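Local coordinates for protein vanadium-dependent haloperoxidase (Zobellia galactanivorans, PDB 4CIT) that probably catalyses the vanadate-dependent oxidation of iodide by hydrogen peroxide, at residues V61-A72 against I163-Y172. Numbering follows the deposited sequence.
Sequences VASRIFAYPNVA and IGEWMNKDNY
R64 and D170 form a buried salt bridge that shows how one carboxylate can join a helix to a turn. The arginine, extended from CG to NE, grips the carboxylate side-on: R64 NE meets the syn lone pair of D170 OD2 at 2.8 Å, nearly straight at 169°. R64 NH2 reaches D170 OD1 (3.1 Å), which lies tilted out of the guanidinium plane. Y68 OH donates to the anti side of D170 OD2 (2.9 Å). In an Asx turn, Y172 N reaches D170 OD1 from the face opposite R64 NH2. The guanidinium lies flat on the Y172 ring, R64 NH1 3.5 Å from Y172 CD2.

Farther out, M167 CG sits over the centre of the Y68 ring (3.7 Å), a CH-pi contact. The Y68 edge points at the face of W166 in a T-shaped pair; W166 NE1 hydrogen-bonds to N92 O. A72 CB packs on I163 CG1 (3.8 Å), where helices 59-80 and 146-167 run roughly antiparallel, in buried packing with the V61 side chain about 13 Å from a bound vanadate.

With an alanine in place of D170, the R64 charge would probably lose its mate here, and Y68 OH and Y172 N this acceptor. Four donors sharing two oxygens probably fix the carboxylate's orientation and favour its ionised form.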
ATOM      1  N   VAL A  61      -8.209   1.408   1.309  1.00 11.41           N
ATOM      2  CA  VAL A  61      -8.586   2.533   0.410  1.00 11.43           C
ATOM      3  C   VAL A  61      -7.314   3.325  -0.013  1.00 11.78           C
ATOM      4  O   VAL A  61      -7.182   3.735  -1.182  1.00 10.99           O
ATOM      5  CB  VAL A  61      -9.631   3.475   1.062  1.00 13.63           C
ATOM      6  CG1 VAL A  61      -9.850   4.693   0.188  1.00 14.78           C
ATOM      7  CG2 VAL A  61     -10.927   2.719   1.240  1.00 14.04           C
ATOM      8  N   ALA A  62      -6.348   3.458   0.909  1.00 11.67           N
ATOM      9  CA  ALA A  62      -5.066   4.112   0.625  1.00 13.64           C
ATOM     10  C   ALA A  62      -4.332   3.430  -0.537  1.00 12.87           C
ATOM     11  O   ALA A  62      -3.731   4.090  -1.359  1.00 12.40           O
ATOM     12  CB  ALA A  62      -4.202   4.107   1.891  1.00 13.46           C
ATOM     13  N   SER A  63      -4.449   2.092  -0.665  1.00 12.08           N
ATOM     14  CA  SER A  63      -3.729   1.364  -1.706  1.00 12.44           C
ATOM     15  C   SER A  63      -4.252   1.678  -3.100  1.00 11.21           C
ATOM     16  O   SER A  63      -3.534   1.748  -4.090  1.00 11.25           O
ATOM     17  CB  SER A  63      -3.720  -0.146  -1.458  1.00 12.70           C
ATOM     18  OG  SER A  63      -5.025  -0.678  -1.561  1.00 12.30           O
ATOM     19  N   ARG A  64      -5.531   1.997  -3.145  1.00 11.36           N
ATOM     20  CA  ARG A  64      -6.193   2.329  -4.401  1.00 11.94           C
ATOM     21  C   ARG A  64      -5.727   3.764  -4.848  1.00 11.62           C
ATOM     22  O   ARG A  64      -5.482   4.060  -6.009  1.00 11.05           O
ATOM     23  CB  ARG A  64      -7.698   2.265  -4.194  1.00 13.35           C
ATOM     24  CG  ARG A  64      -8.543   2.680  -5.384  1.00 14.30           C
ATOM     25  CD  ARG A  64     -10.066   2.440  -5.157  1.00 12.77           C
ATOM     26  NE  ARG A  64     -10.822   2.826  -6.330  1.00 13.05           N
ATOM     27  CZ  ARG A  64     -11.301   3.998  -6.640  1.00 13.73           C
ATOM     28  NH1 ARG A  64     -11.133   5.058  -5.844  1.00 15.37           N
ATOM     29  NH2 ARG A  64     -11.967   4.104  -7.752  1.00 15.03           N
ATOM     30  N   ILE A  65      -5.611   4.661  -3.885  1.00 11.14           N
ATOM     31  CA  ILE A  65      -5.115   6.064  -4.085  1.00 12.04           C
ATOM     32  C   ILE A  65      -3.683   6.105  -4.638  1.00 11.10           C
ATOM     33  O   ILE A  65      -3.380   6.903  -5.489  1.00 10.92           O
ATOM     34  CB  ILE A  65      -5.238   6.839  -2.771  1.00 13.06           C
ATOM     35  CG1 ILE A  65      -6.746   6.985  -2.433  1.00 15.68           C
ATOM     36  CG2 ILE A  65      -4.641   8.235  -2.948  1.00 13.43           C
ATOM     37  CD1 ILE A  65      -7.012   7.546  -1.054  1.00 19.51           C
ATOM     38  N   PHE A  66      -2.794   5.206  -4.190  1.00 10.66           N
ATOM     39  CA  PHE A  66      -1.438   5.117  -4.711  1.00 10.62           C
ATOM     40  C   PHE A  66      -1.375   4.512  -6.107  1.00 10.28           C
ATOM     41  O   PHE A  66      -0.613   4.991  -6.916  1.00 10.93           O
ATOM     42  CB  PHE A  66      -0.544   4.284  -3.781  1.00 10.83           C
ATOM     43  CG  PHE A  66      -0.178   4.999  -2.533  1.00 11.02           C
ATOM     44  CD1 PHE A  66       0.450   6.208  -2.577  1.00 12.17           C
ATOM     45  CD2 PHE A  66      -0.387   4.401  -1.313  1.00 11.59           C
ATOM     46  CE1 PHE A  66       0.807   6.847  -1.409  1.00 11.46           C
ATOM     47  CE2 PHE A  66      -0.088   5.040  -0.133  1.00 12.24           C
ATOM     48  CZ  PHE A  66       0.517   6.280  -0.183  1.00 11.84           C
ATOM     49  N   ALA A  67      -2.192   3.505  -6.405  1.00  9.29           N
ATOM     50  CA  ALA A  67      -2.032   2.766  -7.635  1.00  9.10           C
ATOM     51  C   ALA A  67      -2.423   3.443  -8.929  1.00  9.00           C
ATOM     52  O   ALA A  67      -1.637   3.455  -9.872  1.00 10.81           O
ATOM     53  CB  ALA A  67      -2.773   1.446  -7.570  1.00 10.15           C
ATOM     54  N   TYR A  68      -3.623   4.013  -8.977  1.00  9.07           N
ATOM     55  CA  TYR A  68      -4.120   4.586 -10.192  1.00  8.82           C
ATOM     56  C   TYR A  68      -3.257   5.755 -10.756  1.00  9.45           C
ATOM     57  O   TYR A  68      -2.999   5.806 -11.959  1.00  8.46           O
ATOM     58  CB  TYR A  68      -5.565   5.036 -10.088  1.00  9.29           C
ATOM     59  CG  TYR A  68      -6.515   3.865 -10.197  1.00  9.37           C
ATOM     60  CD1 TYR A  68      -6.731   3.205 -11.435  1.00  9.28           C
ATOM     61  CD2 TYR A  68      -7.221   3.462  -9.115  1.00 10.36           C
ATOM     62  CE1 TYR A  68      -7.645   2.141 -11.547  1.00 10.79           C
ATOM     63  CE2 TYR A  68      -8.104   2.368  -9.183  1.00 12.56           C
ATOM     64  CZ  TYR A  68      -8.336   1.729 -10.395  1.00 12.69           C
ATOM     65  OH  TYR A  68      -9.228   0.715 -10.463  1.00 13.44           O
ATOM     66  N   PRO A  69      -2.837   6.694  -9.923  1.00  8.67           N
ATOM     67  CA  PRO A  69      -2.024   7.765 -10.458  1.00  9.15           C
ATOM     68  C   PRO A  69      -0.654   7.276 -10.978  1.00  8.74           C
ATOM     69  O   PRO A  69      -0.160   7.773 -11.988  1.00  7.78           O
ATOM     70  CB  PRO A  69      -1.870   8.686  -9.275  1.00  9.65           C
ATOM     71  CG  PRO A  69      -3.102   8.427  -8.423  1.00 10.78           C
ATOM     72  CD  PRO A  69      -3.163   6.939  -8.484  1.00  8.67           C
ATOM     73  N   ASN A  70      -0.048   6.291 -10.330  1.00  8.23           N
ATOM     74  CA  ASN A  70       1.139   5.699 -10.895  1.00  8.74           C
ATOM     75  C   ASN A  70       0.903   5.038 -12.206  1.00  8.27           C
ATOM     76  O   ASN A  70       1.742   5.182 -13.140  1.00  8.86           O
ATOM     77  CB  ASN A  70       1.796   4.725  -9.897  1.00  9.18           C
ATOM     78  CG  ASN A  70       2.401   5.447  -8.736  1.00 11.36           C
ATOM     79  OD1 ASN A  70       2.985   6.573  -8.892  1.00 11.44           O
ATOM     80  ND2 ASN A  70       2.468   4.754  -7.595  1.00 11.20           N
ATOM     81  N   VAL A  71      -0.203   4.292 -12.388  1.00  9.04           N
ATOM     82  CA  VAL A  71      -0.475   3.651 -13.665  1.00  9.20           C
ATOM     83  C   VAL A  71      -0.562   4.691 -14.753  1.00 10.30           C
ATOM     84  O   VAL A  71      -0.031   4.459 -15.874  1.00  8.24           O
ATOM     85  CB  VAL A  71      -1.755   2.732 -13.599  1.00  8.72           C
ATOM     86  CG1 VAL A  71      -2.222   2.249 -14.942  1.00  8.98           C
ATOM     87  CG2 VAL A  71      -1.484   1.556 -12.686  1.00  9.70           C
ATOM     88  N   ALA A  72      -1.300   5.795 -14.492  1.00 10.20           N
ATOM     89  CA  ALA A  72      -1.373   6.870 -15.487  1.00  9.65           C
ATOM     90  C   ALA A  72      -0.017   7.439 -15.948  1.00  9.20           C
ATOM     91  O   ALA A  72       0.273   7.538 -17.154  1.00  9.18           O
ATOM     92  CB  ALA A  72      -2.307   8.008 -15.008  1.00  9.64           C
ATOM     93  N   ILE A 163      -7.504   7.318 -18.007  1.00 10.32           N
ATOM     94  CA  ILE A 163      -7.298   6.455 -16.869  1.00 11.98           C
ATOM     95  C   ILE A 163      -8.430   6.635 -15.834  1.00 12.43           C
ATOM     96  O   ILE A 163      -8.948   5.621 -15.278  1.00 12.38           O
ATOM     97  CB  ILE A 163      -5.941   6.700 -16.247  1.00 12.59           C
ATOM     98  CG1 ILE A 163      -4.869   6.397 -17.310  1.00 13.28           C
ATOM     99  CG2 ILE A 163      -5.853   5.931 -14.930  1.00 12.61           C
ATOM    100  CD1 ILE A 163      -4.669   4.943 -17.657  1.00 14.44           C
ATOM    101  N   GLY A 164      -8.904   7.866 -15.698  1.00 12.04           N
ATOM    102  CA  GLY A 164     -10.079   8.161 -14.827  1.00 13.35           C
ATOM    103  C   GLY A 164     -11.362   7.398 -15.214  1.00 12.94           C
ATOM    104  O   GLY A 164     -12.072   6.896 -14.363  1.00 13.51           O
ATOM    105  N   GLU A 165     -11.622   7.260 -16.505  1.00 13.24           N
ATOM    106  CA  GLU A 165     -12.764   6.532 -16.948  1.00 14.18           C
ATOM    107  C   GLU A 165     -12.679   5.065 -16.501  1.00 14.00           C
ATOM    108  O   GLU A 165     -13.704   4.528 -16.131  1.00 13.82           O
ATOM    109  CB  GLU A 165     -12.960   6.572 -18.459  1.00 17.74           C
ATOM    110  CG  GLU A 165     -13.413   7.944 -18.887  1.00 26.27           C
ATOM    111  CD  GLU A 165     -13.516   8.085 -20.425  1.00 35.24           C
ATOM    112  OE1 GLU A 165     -13.677   7.054 -21.136  1.00 41.38           O
ATOM    113  OE2 GLU A 165     -13.460   9.252 -20.899  1.00 51.47           O
ATOM    114  N   TRP A 166     -11.491   4.470 -16.625  1.00 12.52           N
ATOM    115  CA  TRP A 166     -11.244   3.077 -16.246  1.00 11.42           C
ATOM    116  C   TRP A 166     -11.344   2.946 -14.716  1.00 11.51           C
ATOM    117  O   TRP A 166     -11.994   1.966 -14.242  1.00 10.78           O
ATOM    118  CB  TRP A 166      -9.856   2.688 -16.714  1.00 11.30           C
ATOM    119  CG  TRP A 166      -9.319   1.413 -16.190  1.00  9.55           C
ATOM    120  CD1 TRP A 166      -9.790   0.155 -16.411  1.00  9.79           C
ATOM    121  CD2 TRP A 166      -8.085   1.294 -15.550  1.00 10.19           C
ATOM    122  NE1 TRP A 166      -8.953  -0.750 -15.858  1.00  9.78           N
ATOM    123  CE2 TRP A 166      -7.880  -0.088 -15.312  1.00 10.12           C
ATOM    124  CE3 TRP A 166      -7.126   2.244 -15.137  1.00  9.61           C
ATOM    125  CZ2 TRP A 166      -6.773  -0.573 -14.700  1.00  9.68           C
ATOM    126  CZ3 TRP A 166      -6.000   1.750 -14.490  1.00 11.06           C
ATOM    127  CH2 TRP A 166      -5.811   0.321 -14.354  1.00 10.12           C
ATOM    128  N   MET A 167     -10.751   3.881 -13.965  1.00 10.59           N
ATOM    129  CA  MET A 167     -10.757   3.783 -12.479  1.00 12.58           C
ATOM    130  C   MET A 167     -12.193   3.875 -11.953  1.00 12.97           C
ATOM    131  O   MET A 167     -12.584   3.235 -10.962  1.00 12.81           O
ATOM    132  CB  MET A 167      -9.936   4.991 -11.976  1.00 12.99           C
ATOM    133  CG  MET A 167      -9.995   5.451 -10.570  1.00 16.47           C
ATOM    134  SD  MET A 167      -8.810   6.909 -10.480  1.00 14.05           S
ATOM    135  CE  MET A 167      -9.966   8.308 -10.603  1.00 16.56           C
ATOM    136  N   ASN A 168     -13.026   4.642 -12.645  1.00 12.88           N
ATOM    137  CA  ASN A 168     -14.394   4.799 -12.252  1.00 16.01           C
ATOM    138  C   ASN A 168     -15.316   3.616 -12.578  1.00 14.88           C
ATOM    139  O   ASN A 168     -16.517   3.694 -12.277  1.00 17.38           O
ATOM    140  CB  ASN A 168     -15.027   6.081 -12.826  1.00 16.83           C
ATOM    141  CG  ASN A 168     -14.493   7.360 -12.140  1.00 21.93           C
ATOM    142  OD1 ASN A 168     -14.061   7.385 -11.015  1.00 23.20           O
ATOM    143  ND2 ASN A 168     -14.508   8.417 -12.869  1.00 24.39           N
ATOM    144  N   LYS A 169     -14.791   2.552 -13.187  1.00 12.97           N
ATOM    145  CA  LYS A 169     -15.523   1.351 -13.430  1.00 14.72           C
ATOM    146  C   LYS A 169     -15.087   0.179 -12.494  1.00 13.56           C
ATOM    147  O   LYS A 169     -15.420  -0.944 -12.750  1.00 13.45           O
ATOM    148  CB  LYS A 169     -15.313   0.947 -14.880  1.00 16.69           C
ATOM    149  CG  LYS A 169     -15.998   1.893 -15.880  1.00 19.74           C
ATOM    150  CD  LYS A 169     -15.611   1.441 -17.272  1.00 27.05           C
ATOM    151  CE  LYS A 169     -15.958   2.427 -18.386  1.00 36.76           C
ATOM    152  NZ  LYS A 169     -17.437   2.685 -18.310  1.00 43.29           N
ATOM    153  N   ASP A 170     -14.370   0.484 -11.428  1.00 11.66           N
ATOM    154  CA  ASP A 170     -13.769  -0.544 -10.581  1.00 12.19           C
ATOM    155  C   ASP A 170     -14.634  -0.959  -9.366  1.00 11.60           C
ATOM    156  O   ASP A 170     -14.211  -1.714  -8.512  1.00 10.05           O
ATOM    157  CB  ASP A 170     -12.392  -0.110 -10.098  1.00 11.33           C
ATOM    158  CG  ASP A 170     -12.409   0.871  -8.944  1.00 12.77           C
ATOM    159  OD1 ASP A 170     -13.423   1.507  -8.615  1.00 12.54           O
ATOM    160  OD2 ASP A 170     -11.290   1.048  -8.384  1.00 15.07           O
ATOM    161  N   ASN A 171     -15.853  -0.485  -9.305  1.00 10.25           N
ATOM    162  CA  ASN A 171     -16.792  -0.836  -8.223  1.00 11.52           C
ATOM    163  C   ASN A 171     -16.647  -0.144  -6.923  1.00 11.28           C
ATOM    164  O   ASN A 171     -17.463  -0.334  -5.988  1.00 13.29           O
ATOM    165  CB  ASN A 171     -16.930  -2.346  -8.011  1.00 13.35           C
ATOM    166  CG  ASN A 171     -18.376  -2.759  -7.643  1.00 16.52           C
ATOM    167  OD1 ASN A 171     -19.353  -2.253  -8.212  1.00 15.88           O
ATOM    168  ND2 ASN A 171     -18.500  -3.768  -6.831  1.00 16.49           N
ATOM    169  N   TYR A 172     -15.653   0.740  -6.807  1.00 10.64           N
ATOM    170  CA  TYR A 172     -15.476   1.470  -5.545  1.00 12.15           C
ATOM    171  C   TYR A 172     -16.724   2.325  -5.290  1.00 12.00           C
ATOM    172  O   TYR A 172     -17.235   2.403  -4.187  1.00 12.55           O
ATOM    173  CB  TYR A 172     -14.285   2.391  -5.633  1.00 12.51           C
ATOM    174  CG  TYR A 172     -14.060   3.277  -4.469  1.00 12.13           C
ATOM    175  CD1 TYR A 172     -13.509   2.757  -3.310  1.00 13.19           C
ATOM    176  CD2 TYR A 172     -14.349   4.638  -4.512  1.00 13.51           C
ATOM    177  CE1 TYR A 172     -13.286   3.534  -2.205  1.00 14.07           C
ATOM    178  CE2 TYR A 172     -14.100   5.470  -3.396  1.00 12.77           C
ATOM    179  CZ  TYR A 172     -13.622   4.884  -2.227  1.00 15.38           C
ATOM    180  OH  TYR A 172     -13.370   5.594  -1.094  1.00 15.41           O
TER